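Local structure of lantibiotic dehydratase (Microbispora corallina, 5EHK) at residues 1091-1094 against 1095-1099; 1078-1081 against 1082-1086; 1099-1102 against 1103-1107. The protein probably catalyses the tRNA-dependent dehydration of a precursor peptide in the biosynthesis of the lantibiotic NAI-107. One frame throughout, in Å; residues are numbered along the deposited sequence.

Contact 1: 1091-1094 against 1095-1099; sequences ERER and SVLGL
The hydroxyl of S1095 is turned beside its own backbone nitrogen (chi1 -55°), and this brings OG back one helical turn to the carbonyl of E1091. Two donors from one residue therefore grip E1091 O: S1095 N at 2.9 Å, nearly in line with the carbonyl, and S1095 OG at 3.2 Å, from well above the carbonyl plane. One turn of helix is closed by the main chain and its carbonyl is held a second time by a side chain, a common way for a helical serine to satisfy its hydroxyl.

Nearly opposite on the helix, E1093 and L1097 lie side by side. E1093 runs out straight, with CG anti to its backbone N (chi1 -178°), and the nearest side-chain approach is OE2 to L1097 CD1 at 4.2 Å. Between these two flanks, R1092 CG brushes V1096 CG2 at 4.3 Å, the aliphatic stem of the arginine lying by the valine.

The charged ends bond to neighbouring helices: R1092 forms a salt bridge with D951, and E1093 OE1 bonds to H1079 ND1. The start of helix 1090-1109 packs with V1096 and L1097 on helix 950-965, while E1093 and L1097 rest on C1082 of helix 1068-1085.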
loop_
_atom_site.group_PDB
_atom_site.type_symbol
_atom_site.label_atom_id
_atom_site.label_comp_id
_atom_site.label_asym_id
_atom_site.label_seq_id
_atom_site.Cartn_x
_atom_site.Cartn_y
_atom_site.Cartn_z
ATOM N N GLU A 1091 -16.982 4.434 13.670
ATOM C CA GLU A 1091 -16.978 4.403 15.126
ATOM C C GLU A 1091 -17.927 5.477 15.661
ATOM O O GLU A 1091 -18.691 5.223 16.586
ATOM C CB GLU A 1091 -15.556 4.591 15.692
ATOM C CG GLU A 1091 -14.975 6.000 15.522
ATOM C CD GLU A 1091 -13.645 6.215 16.245
ATOM O OE1 GLU A 1091 -13.239 5.341 17.050
ATOM O OE2 GLU A 1091 -13.025 7.284 16.024
ATOM N N ARG A 1092 -17.909 6.658 15.048
ATOM C CA ARG A 1092 -18.747 7.748 15.511
ATOM C C ARG A 1092 -20.225 7.371 15.424
ATOM O O ARG A 1092 -21.008 7.663 16.324
ATOM C CB ARG A 1092 -18.468 9.054 14.762
ATOM C CG ARG A 1092 -19.167 10.254 15.432
ATOM C CD ARG A 1092 -19.009 11.556 14.678
ATOM N NE ARG A 1092 -19.620 12.672 15.402
ATOM C CZ ARG A 1092 -19.582 13.937 14.989
ATOM N NH1 ARG A 1092 -18.987 14.246 13.855
ATOM N NH2 ARG A 1092 -20.155 14.889 15.700
ATOM N N GLU A 1093 -20.600 6.702 14.345
ATOM C CA GLU A 1093 -21.966 6.245 14.209
ATOM C C GLU A 1093 -22.353 5.226 15.284
ATOM O O GLU A 1093 -23.458 5.270 15.822
ATOM C CB GLU A 1093 -22.196 5.661 12.816
ATOM C CG GLU A 1093 -23.616 5.212 12.625
ATOM C CD GLU A 1093 -23.885 4.742 11.233
ATOM O OE1 GLU A 1093 -23.174 5.199 10.311
ATOM O OE2 GLU A 1093 -24.797 3.899 11.065
ATOM N N ARG A 1094 -21.437 4.319 15.609
ATOM C CA ARG A 1094 -21.695 3.319 16.643
ATOM C C ARG A 1094 -21.836 3.932 18.032
ATOM O O ARG A 1094 -22.661 3.479 18.820
ATOM C CB ARG A 1094 -20.631 2.231 16.634
ATOM C CG ARG A 1094 -21.104 0.951 16.025
ATOM C CD ARG A 1094 -20.053 0.370 15.085
ATOM N NE ARG A 1094 -18.716 0.577 15.620
ATOM C CZ ARG A 1094 -17.620 0.590 14.878
ATOM N NH1 ARG A 1094 -17.717 0.406 13.570
ATOM N NH2 ARG A 1094 -16.438 0.794 15.445
ATOM N N SER A 1095 -21.028 4.943 18.340
ATOM C CA SER A 1095 -21.176 5.639 19.610
ATOM C C SER A 1095 -22.536 6.314 19.675
ATOM O O SER A 1095 -23.345 6.010 20.556
ATOM C CB SER A 1095 -20.077 6.674 19.813
ATOM O OG SER A 1095 -18.803 6.064 19.692
ATOM N N VAL A 1096 -22.802 7.193 18.709
ATOM C CA VAL A 1096 -24.024 7.979 18.721
ATOM C C VAL A 1096 -25.246 7.071 18.740
ATOM O O VAL A 1096 -26.228 7.380 19.428
ATOM C CB VAL A 1096 -24.107 8.958 17.526
ATOM C CG1 VAL A 1096 -25.393 9.767 17.595
ATOM C CG2 VAL A 1096 -22.921 9.898 17.536
ATOM N N LEU A 1097 -25.192 5.942 18.031
ATOM C CA LEU A 1097 -26.337 5.030 18.077
ATOM C C LEU A 1097 -26.419 4.336 19.428
ATOM O O LEU A 1097 -27.508 4.052 19.919
ATOM C CB LEU A 1097 -26.354 4.016 16.928
ATOM C CG LEU A 1097 -26.884 4.479 15.559
ATOM C CD1 LEU A 1097 -26.944 3.311 14.593
ATOM C CD2 LEU A 1097 -28.231 5.147 15.643
ATOM N N GLY A 1098 -25.259 4.065 20.017
ATOM C CA GLY A 1098 -25.181 3.473 21.340
ATOM C C GLY A 1098 -25.910 4.316 22.365
ATOM O O GLY A 1098 -26.801 3.822 23.055
ATOM N N LEU A 1099 -25.511 5.584 22.467
ATOM C CA LEU A 1099 -26.154 6.542 23.357
ATOM C C LEU A 1099 -27.664 6.413 23.327
ATOM O O LEU A 1099 -28.308 6.326 24.366
ATOM C CB LEU A 1099 -25.770 7.984 23.008
ATOM C CG LEU A 1099 -24.482 8.638 23.513
ATOM C CD1 LEU A 1099 -23.259 8.262 22.706
ATOM C CD2 LEU A 1099 -24.673 10.134 23.485
#

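Contact 2: 1078-1081 against 1082-1086; sequences LHMT and CNRLI
M1080 lays its terminal methyl alongside N1083, CE lying 3.6 Å from N1083 CB, the two pointing the same way. The thioether chain is bent at chi2 (-66°) and again at chi3, and the second bend carries the methyl over to the asparagine. The amide beyond is employed outside this stretch: N1083 OD1 accepts from R858 N of strand 853-861.

One residue further on, R1084 folds back over the same turn. A bend at chi3 (-97°) sets its guanidinium with one face over M1080 O, CZ being 4.0 Å from that oxygen, while R1084 NH2 comes within 3.6 Å of M1080 CB. The same carbonyl also accepts R1084 N at 2.9 Å.

These are the last two turns of helix 1068-1085, in the lantibiotic dehydratase C-terminal family region, packed against strand 853-861 and helix 920-942; I1086 is the first residue to leave helical angles. D930 of helix 920-942 serves two residues: its OD2 forms a salt bridge with R1084 NE, and its OD1 is hydrogen-bonded to T1081 OG1. T1081 turns its methyl to L1085, CG2 to CD2 4.3 Å; L1085 lies between T954 of helix 950-965 and A934 and L937 of helix 920-942.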
loop_
_atom_site.group_PDB
_atom_site.type_symbol
_atom_site.label_atom_id
_atom_site.label_comp_id
_atom_site.label_asym_id
_atom_site.label_seq_id
_atom_site.Cartn_x
_atom_site.Cartn_y
_atom_site.Cartn_z
ATOM N N LEU A 1078 -31.834 4.095 9.912
ATOM C CA LEU A 1078 -31.016 4.658 10.989
ATOM C C LEU A 1078 -29.643 5.117 10.493
ATOM O O LEU A 1078 -29.184 6.227 10.850
ATOM C CB LEU A 1078 -30.860 3.729 12.210
ATOM C CG LEU A 1078 -31.966 3.484 13.254
ATOM C CD1 LEU A 1078 -32.951 4.660 13.455
ATOM C CD2 LEU A 1078 -32.681 2.197 12.991
ATOM N N HIS A 1079 -28.988 4.250 9.706
ATOM C CA HIS A 1079 -27.674 4.552 9.117
ATOM C C HIS A 1079 -27.682 5.851 8.263
ATOM O O HIS A 1079 -26.839 6.727 8.445
ATOM C CB HIS A 1079 -27.140 3.361 8.296
ATOM C CG HIS A 1079 -25.917 3.679 7.487
ATOM N ND1 HIS A 1079 -24.777 4.227 8.040
ATOM C CD2 HIS A 1079 -25.667 3.556 6.163
ATOM C CE1 HIS A 1079 -23.876 4.416 7.094
ATOM N NE2 HIS A 1079 -24.391 4.020 5.944
ATOM N N MET A 1080 -28.646 5.994 7.359
ATOM C CA MET A 1080 -28.712 7.201 6.529
ATOM C C MET A 1080 -28.967 8.493 7.310
ATOM O O MET A 1080 -28.525 9.564 6.887
ATOM C CB MET A 1080 -29.716 7.039 5.374
ATOM C CG MET A 1080 -29.290 6.051 4.274
ATOM S SD MET A 1080 -27.827 6.500 3.285
ATOM C CE MET A 1080 -26.455 6.043 4.312
ATOM N N THR A 1081 -29.667 8.403 8.439
ATOM C CA THR A 1081 -29.879 9.587 9.253
ATOM C C THR A 1081 -28.537 9.998 9.832
ATOM O O THR A 1081 -28.215 11.181 9.885
ATOM C CB THR A 1081 -30.972 9.401 10.332
ATOM O OG1 THR A 1081 -32.237 9.770 9.771
ATOM C CG2 THR A 1081 -30.751 10.319 11.498
ATOM N N CYS A 1082 -27.722 9.018 10.185
ATOM C CA CYS A 1082 -26.392 9.311 10.678
ATOM C C CYS A 1082 -25.479 9.827 9.562
ATOM O O CYS A 1082 -24.702 10.768 9.771
ATOM C CB CYS A 1082 -25.780 8.078 11.344
ATOM S SG CYS A 1082 -26.604 7.588 12.853
ATOM N N ASN A 1083 -25.587 9.224 8.383
ATOM C CA ASN A 1083 -24.815 9.684 7.250
ATOM C C ASN A 1083 -25.123 11.150 7.003
ATOM O O ASN A 1083 -24.224 11.958 6.968
ATOM C CB ASN A 1083 -25.075 8.856 5.984
ATOM C CG ASN A 1083 -24.219 9.323 4.797
ATOM O OD1 ASN A 1083 -24.687 10.064 3.928
ATOM N ND2 ASN A 1083 -22.966 8.899 4.763
ATOM N N ARG A 1084 -26.391 11.527 6.933
ATOM C CA ARG A 1084 -26.665 12.903 6.587
ATOM C C ARG A 1084 -26.178 13.883 7.636
ATOM O O ARG A 1084 -25.809 15.002 7.316
ATOM C CB ARG A 1084 -28.150 13.113 6.328
ATOM C CG ARG A 1084 -28.563 12.766 4.933
ATOM C CD ARG A 1084 -30.031 13.006 4.765
ATOM N NE ARG A 1084 -30.791 11.779 4.941
ATOM C CZ ARG A 1084 -30.944 10.870 3.987
ATOM N NH1 ARG A 1084 -30.372 11.042 2.795
ATOM N NH2 ARG A 1084 -31.666 9.791 4.225
ATOM N N LEU A 1085 -26.191 13.456 8.887
ATOM C CA LEU A 1085 -25.901 14.344 9.997
ATOM C C LEU A 1085 -24.408 14.262 10.392
ATOM O O LEU A 1085 -23.734 15.289 10.487
ATOM C CB LEU A 1085 -26.819 14.015 11.177
ATOM C CG LEU A 1085 -27.827 14.972 11.828
ATOM C CD1 LEU A 1085 -28.011 16.287 11.119
ATOM C CD2 LEU A 1085 -29.146 14.265 11.984
ATOM N N ILE A 1086 -23.861 13.060 10.550
ATOM C CA ILE A 1086 -22.460 12.954 10.977
ATOM C C ILE A 1086 -21.750 11.948 10.098
ATOM O O ILE A 1086 -22.060 11.810 8.906
ATOM C CB ILE A 1086 -22.333 12.517 12.452
ATOM C CG1 ILE A 1086 -23.106 11.218 12.688
ATOM C CG2 ILE A 1086 -22.861 13.600 13.395
ATOM C CD1 ILE A 1086 -22.924 10.646 14.048
#

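Contact 3: 1099-1102 against 1103-1107; sequences LARG and AVQDN
D1106 N reaches G1102 O over 2.8 Å, a bond that is nearly straight at hydrogen (173°) and comes in almost head-on to the carbonyl. The carboxylate of the same residue stands near that oxygen too, D1106 CG being 3.4 Å from G1102 O, but its OD1 forms a salt bridge with NH2 of R1003. The neighbouring Q1105 shares that arginine, its OE1 accepting from NH1 of R1003 while its NE2 bonds to OG of S998. R1003 thus bridges two consecutive residues of the helix, Q1105 OE1 through NH1 and D1106 OD1 through NH2.

Q1105 also leans on R1101, four residues back. R1101 CG stands anti to its backbone N (chi1 -177°), and the two side chains run side by side, with Q1105 OE1 3.9 Å from R1101 CG; the guanidinium and amide planes are 67° apart, so the pair is not a stack of flat groups. It is the arginine's methylene stem that meets the amide.

These turns belong to the C-terminal part of helix 1090-1109, an ordinary alpha-helix that packs here on two shorter helices. L1099 and A1103 both rest on W1017 of helix 1014-1020, whereas A1100 and V1104 both touch M997 of helix 992-997. R1101 meets T1000 and L1006 in the loop beyond that second helix, and N1107 ND2 bonds to Q1018 O.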
loop_
_atom_site.group_PDB
_atom_site.type_symbol
_atom_site.label_atom_id
_atom_site.label_comp_id
_atom_site.label_asym_id
_atom_site.label_seq_id
_atom_site.Cartn_x
_atom_site.Cartn_y
_atom_site.Cartn_z
ATOM N N LEU A 1099 -25.511 5.584 22.467
ATOM C CA LEU A 1099 -26.154 6.542 23.357
ATOM C C LEU A 1099 -27.664 6.413 23.327
ATOM O O LEU A 1099 -28.308 6.326 24.366
ATOM C CB LEU A 1099 -25.770 7.984 23.008
ATOM C CG LEU A 1099 -24.482 8.638 23.513
ATOM C CD1 LEU A 1099 -23.259 8.262 22.706
ATOM C CD2 LEU A 1099 -24.673 10.134 23.485
ATOM N N ALA A 1100 -28.228 6.405 22.131
ATOM C CA ALA A 1100 -29.663 6.345 21.989
ATOM C C ALA A 1100 -30.162 4.965 22.384
ATOM O O ALA A 1100 -31.207 4.840 23.028
ATOM C CB ALA A 1100 -30.057 6.668 20.559
ATOM N N ARG A 1101 -29.404 3.937 22.000
ATOM C CA ARG A 1101 -29.763 2.548 22.296
ATOM C C ARG A 1101 -29.849 2.297 23.795
ATOM O O ARG A 1101 -30.864 1.795 24.287
ATOM C CB ARG A 1101 -28.807 1.576 21.621
ATOM C CG ARG A 1101 -29.160 0.126 21.827
ATOM C CD ARG A 1101 -28.162 -0.789 21.113
ATOM N NE ARG A 1101 -26.783 -0.692 21.595
ATOM C CZ ARG A 1101 -25.749 -0.279 20.863
ATOM N NH1 ARG A 1101 -25.919 0.104 19.610
ATOM N NH2 ARG A 1101 -24.534 -0.250 21.391
ATOM N N GLY A 1102 -28.775 2.643 24.506
ATOM C CA GLY A 1102 -28.755 2.578 25.956
ATOM C C GLY A 1102 -29.932 3.321 26.574
ATOM O O GLY A 1102 -30.730 2.720 27.291
ATOM N N ALA A 1103 -30.062 4.612 26.263
ATOM C CA ALA A 1103 -31.110 5.476 26.836
ATOM C C ALA A 1103 -32.536 4.916 26.734
ATOM O O ALA A 1103 -33.279 4.908 27.719
ATOM C CB ALA A 1103 -31.050 6.886 26.236
ATOM N N VAL A 1104 -32.934 4.488 25.540
ATOM C CA VAL A 1104 -34.292 4.004 25.362
ATOM C C VAL A 1104 -34.470 2.600 25.940
ATOM O O VAL A 1104 -35.570 2.230 26.327
ATOM C CB VAL A 1104 -34.766 4.068 23.898
ATOM C CG1 VAL A 1104 -34.610 5.485 23.360
ATOM C CG2 VAL A 1104 -34.032 3.051 23.053
ATOM N N GLN A 1105 -33.399 1.816 25.989
ATOM C CA GLN A 1105 -33.462 0.512 26.642
ATOM C C GLN A 1105 -33.632 0.652 28.156
ATOM O O GLN A 1105 -34.472 -0.019 28.757
ATOM C CB GLN A 1105 -32.254 -0.363 26.286
ATOM C CG GLN A 1105 -32.426 -1.137 24.976
ATOM C CD GLN A 1105 -31.187 -1.923 24.573
ATOM O OE1 GLN A 1105 -30.089 -1.703 25.098
ATOM N NE2 GLN A 1105 -31.362 -2.853 23.636
ATOM N N ASP A 1106 -32.820 1.513 28.765
ATOM C CA ASP A 1106 -32.910 1.767 30.201
ATOM C C ASP A 1106 -34.240 2.396 30.604
ATOM O O ASP A 1106 -34.788 2.061 31.650
ATOM C CB ASP A 1106 -31.767 2.664 30.686
ATOM C CG ASP A 1106 -30.415 1.983 30.615
ATOM O OD1 ASP A 1106 -30.360 0.782 30.256
ATOM O OD2 ASP A 1106 -29.406 2.657 30.926
ATOM N N ASN A 1107 -34.763 3.307 29.787
ATOM C CA ASN A 1107 -36.079 3.883 30.063
ATOM C C ASN A 1107 -37.170 2.830 30.043
ATOM O O ASN A 1107 -38.182 2.969 30.706
ATOM C CB ASN A 1107 -36.429 5.025 29.095
ATOM C CG ASN A 1107 -35.574 6.270 29.306
ATOM O OD1 ASN A 1107 -34.970 6.470 30.360
ATOM N ND2 ASN A 1107 -35.538 7.121 28.300
#

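Overall arrangement
All three contacts show the same principle, i to i+4 turns whose side chains meet different neighbours. Contacts 1 and 3 lie on one helix, 1090-1109, and share L1099; contact 2 ends the preceding helix, 1068-1085, and touches contact 1, where V1096 CG2 packs on I1086 CD1 at 3.6 Å. Contact 3 does not meet contact 2, the nearest atoms being about 8 Å apart. Contact 1 is only partly buried, with E1091 and R1094 exposed, whereas contacts 2 and 3 are buried. Their polar groups turn to different partners: D951 of helix 950-965 and H1079 of helix 1068-1085 for contact 1, helix 920-942 and strand 853-861 for contact 2, and S998, R1003 and Q1018 for contact 3.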